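Local coordinates for protein dally-like, isoform A (Drosophila melanogaster, PDB 6XTZ) that is probably a cell-surface heparan sulfate proteoglycan of the glypican family, binding Wnt and Hedgehog proteins and shielding the Wnt lipid so that signalling can act at a distance, at residues F6-S11 and G46-Y51. The protein carries 5 engineered substitutions. Residues are numbered along the deposited sequence; the frame is centred on the assembly and turned at random.
With NAG (2-acetamido-2-deoxy-beta-D-glucopyranose), chain B.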
ATOM      1  N   PHE A   6     -32.776  32.254  25.479  1.00110.27           N
ATOM      2  CA  PHE A   6     -34.078  31.921  26.037  1.00101.81           C
ATOM      3  C   PHE A   6     -34.144  30.421  26.292  1.00 92.14           C
ATOM      4  O   PHE A   6     -33.332  29.647  25.781  1.00 90.50           O
ATOM      5  CB  PHE A   6     -35.219  32.376  25.116  1.00104.44           C
ATOM      6  CG  PHE A   6     -35.324  33.871  24.980  1.00109.96           C
ATOM      7  CD1 PHE A   6     -36.012  34.619  25.922  1.00110.41           C
ATOM      8  CD2 PHE A   6     -34.731  34.528  23.914  1.00112.32           C
ATOM      9  CE1 PHE A   6     -36.109  35.993  25.803  1.00110.98           C
ATOM     10  CE2 PHE A   6     -34.825  35.904  23.790  1.00113.67           C
ATOM     11  CZ  PHE A   6     -35.515  36.637  24.736  1.00112.05           C
ATOM     12  N   SER A   7     -35.126  30.024  27.097  1.00 86.43           N
ATOM     13  CA  SER A   7     -35.203  28.646  27.558  1.00 79.29           C
ATOM     14  C   SER A   7     -35.468  27.696  26.391  1.00 72.82           C
ATOM     15  O   SER A   7     -36.284  27.996  25.516  1.00 71.04           O
ATOM     16  CB  SER A   7     -36.297  28.491  28.612  1.00 74.96           C
ATOM     17  OG  SER A   7     -35.942  29.151  29.812  1.00 76.04           O
ATOM     18  N   PRO A   8     -34.796  26.549  26.355  1.00 70.92           N
ATOM     19  CA  PRO A   8     -35.004  25.601  25.256  1.00 69.18           C
ATOM     20  C   PRO A   8     -36.335  24.874  25.377  1.00 68.43           C
ATOM     21  O   PRO A   8     -36.937  24.780  26.449  1.00 71.10           O
ATOM     22  CB  PRO A   8     -33.829  24.630  25.404  1.00 67.13           C
ATOM     23  CG  PRO A   8     -33.498  24.676  26.862  1.00 68.09           C
ATOM     24  CD  PRO A   8     -33.765  26.090  27.302  1.00 69.06           C
ATOM     25  N   ASN A   9     -36.786  24.342  24.242  1.00 64.90           N
ATOM     26  CA  ASN A   9     -38.042  23.600  24.156  1.00 65.48           C
ATOM     27  C   ASN A   9     -37.713  22.112  24.214  1.00 65.16           C
ATOM     28  O   ASN A   9     -37.375  21.497  23.198  1.00 63.17           O
ATOM     29  CB  ASN A   9     -38.798  23.959  22.882  1.00 67.83           C
ATOM     30  CG  ASN A   9     -40.194  23.372  22.847  1.00 78.28           C
ATOM     31  OD1 ASN A   9     -40.686  22.851  23.847  1.00 76.86           O
ATOM     32  ND2 ASN A   9     -40.843  23.459  21.694  1.00 94.51           N
ATOM     33  N   CYS A  10     -37.815  21.532  25.412  1.00 64.03           N
ATOM     34  CA  CYS A  10     -37.484  20.125  25.591  1.00 61.29           C
ATOM     35  C   CYS A  10     -38.537  19.201  25.001  1.00 62.31           C
ATOM     36  O   CYS A  10     -38.246  18.025  24.760  1.00 64.59           O
ATOM     37  CB  CYS A  10     -37.293  19.819  27.076  1.00 55.83           C
ATOM     38  SG  CYS A  10     -36.136  20.937  27.891  1.00 56.49           S
ATOM     39  N   SER A  11     -39.749  19.705  24.758  1.00 61.80           N
ATOM     40  CA  SER A  11     -40.798  18.865  24.195  1.00 64.81           C
ATOM     41  C   SER A  11     -40.546  18.555  22.726  1.00 63.83           C
ATOM     42  O   SER A  11     -41.020  17.532  22.220  1.00 65.35           O
ATOM     43  CB  SER A  11     -42.158  19.541  24.370  1.00 71.37           C
ATOM     44  OG  SER A  11     -43.193  18.750  23.814  1.00 77.41           O
ATOM     45  N   GLY A  46     -30.983  27.334  31.002  1.00 66.95           N
ATOM     46  CA  GLY A  46     -31.197  25.928  31.280  1.00 61.63           C
ATOM     47  C   GLY A  46     -30.836  25.052  30.091  1.00 55.95           C
ATOM     48  O   GLY A  46     -30.443  25.522  29.023  1.00 54.15           O
ATOM     49  N   THR A  47     -30.984  23.747  30.310  1.00 54.76           N
ATOM     50  CA  THR A  47     -30.689  22.742  29.300  1.00 57.20           C
ATOM     51  C   THR A  47     -31.682  21.597  29.426  1.00 57.02           C
ATOM     52  O   THR A  47     -32.224  21.344  30.505  1.00 51.94           O
ATOM     53  CB  THR A  47     -29.258  22.205  29.437  1.00 60.60           C
ATOM     54  OG1 THR A  47     -29.079  21.089  28.555  1.00 64.15           O
ATOM     55  CG2 THR A  47     -28.989  21.762  30.868  1.00 59.24           C
ATOM     56  N   CYS A  48     -31.917  20.909  28.312  1.00 55.08           N
ATOM     57  CA  CYS A  48     -32.824  19.769  28.286  1.00 54.00           C
ATOM     58  C   CYS A  48     -32.122  18.448  28.564  1.00 55.25           C
ATOM     59  O   CYS A  48     -32.763  17.395  28.496  1.00 60.72           O
ATOM     60  CB  CYS A  48     -33.542  19.688  26.935  1.00 52.18           C
ATOM     61  SG  CYS A  48     -34.601  21.096  26.565  1.00 59.88           S
ATOM     62  N   CYS A  49     -30.831  18.477  28.879  1.00 48.50           N
ATOM     63  CA  CYS A  49     -30.050  17.272  29.109  1.00 47.67           C
ATOM     64  C   CYS A  49     -29.522  17.253  30.535  1.00 54.57           C
ATOM     65  O   CYS A  49     -29.170  18.297  31.094  1.00 59.17           O
ATOM     66  CB  CYS A  49     -28.879  17.182  28.125  1.00 50.80           C
ATOM     67  SG  CYS A  49     -29.385  16.885  26.425  1.00 55.08           S
ATOM     68  N   THR A  50     -29.472  16.062  31.116  1.00 54.95           N
ATOM     69  CA  THR A  50     -28.849  15.848  32.411  1.00 52.82           C
ATOM     70  C   THR A  50     -27.427  15.333  32.215  1.00 48.44           C
ATOM     71  O   THR A  50     -26.985  15.056  31.098  1.00 52.62           O
ATOM     72  CB  THR A  50     -29.662  14.862  33.251  1.00 53.55           C
ATOM     73  OG1 THR A  50     -29.623  13.567  32.640  1.00 57.40           O
ATOM     74  CG2 THR A  50     -31.111  15.321  33.354  1.00 58.65           C
ATOM     75  N   TYR A  51     -26.707  15.209  33.331  1.00 49.68           N
ATOM     76  CA  TYR A  51     -25.346  14.687  33.280  1.00 47.82           C
ATOM     77  C   TYR A  51     -25.327  13.234  32.819  1.00 51.76           C
ATOM     78  O   TYR A  51     -24.406  12.815  32.107  1.00 55.62           O
ATOM     79  CB  TYR A  51     -24.688  14.826  34.652  1.00 51.86           C
ATOM     80  CG  TYR A  51     -23.213  14.498  34.683  1.00 52.12           C
ATOM     81  CD1 TYR A  51     -22.260  15.491  34.494  1.00 48.68           C
ATOM     82  CD2 TYR A  51     -22.772  13.205  34.931  1.00 44.30           C
ATOM     83  CE1 TYR A  51     -20.909  15.199  34.535  1.00 46.98           C
ATOM     84  CE2 TYR A  51     -21.425  12.905  34.976  1.00 43.81           C
ATOM     85  CZ  TYR A  51     -20.499  13.906  34.777  1.00 47.16           C
ATOM     86  OH  TYR A  51     -19.158  13.608  34.821  1.00 45.28           O
TER
HETATM   87  C1  NAG B 701     -42.179  22.939  21.554  1.00 61.19           C
HETATM   88  C2  NAG B 701     -43.054  23.881  20.728  1.00 68.40           C
HETATM   89  C3  NAG B 701     -44.469  23.324  20.616  1.00 75.76           C
HETATM   90  C4  NAG B 701     -44.437  21.900  20.078  1.00 75.36           C
HETATM   91  C5  NAG B 701     -43.505  21.035  20.922  1.00 72.06           C
HETATM   92  C6  NAG B 701     -43.333  19.639  20.372  1.00 78.01           C
HETATM   93  C7  NAG B 701     -42.695  26.307  20.631  1.00 71.39           C
HETATM   94  C8  NAG B 701     -42.778  27.603  21.380  1.00 67.17           C
HETATM   95  N2  NAG B 701     -43.073  25.215  21.304  1.00 69.30           N
HETATM   96  O3  NAG B 701     -45.240  24.153  19.755  1.00 79.87           O
HETATM   97  O4  NAG B 701     -45.746  21.342  20.099  1.00 78.38           O
HETATM   98  O5  NAG B 701     -42.198  21.627  20.969  1.00 67.29           O
HETATM   99  O6  NAG B 701     -43.430  19.622  18.955  1.00 85.65           O
HETATM  100  O7  NAG B 701     -42.304  26.250  19.469  1.00 72.38           O
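Cys10 and Cys48 join the two loops through a disulfide, their SG atoms 2.0 Å apart and the bridge turned to a chi3 of -86°. No hydrogen bond crosses between the segments, and Pro8 supplies most of the remaining contact. Followed round its ring, Pro8 CB lies 3.8 Å from Cys48 SG; CG touches the same sulfur and comes near the carbonyl O of Gly46; CD rests 3.8 Å from that Gly46 O. The ring thus packs against the Cys48 sulfur, which, set anti to its own carbonyl carbon (chi1 -63°), is turned toward 6-11 and meets both Cys10 and Pro8. With an alanine at Pro8, the loss of CG and CD is likely to open a gap beside Cys48 SG and the Gly46 carbonyl and free the backbone here to turn about phi. Asn9 points away from 46-51 and carries the N-linked glycan on ND2; the sugar's C6 lies 3.6 Å from Ser11 OG. Within 46-51, Thr47 OG1 accepts from Cys49 N at 3.2 Å, an ST turn. The bridge pins the loop leading into helix 14-19 to the one entering the long helix 51-110, at one end of the elongated, all-helical glypican core, where Cys49 is tied on to Cys239.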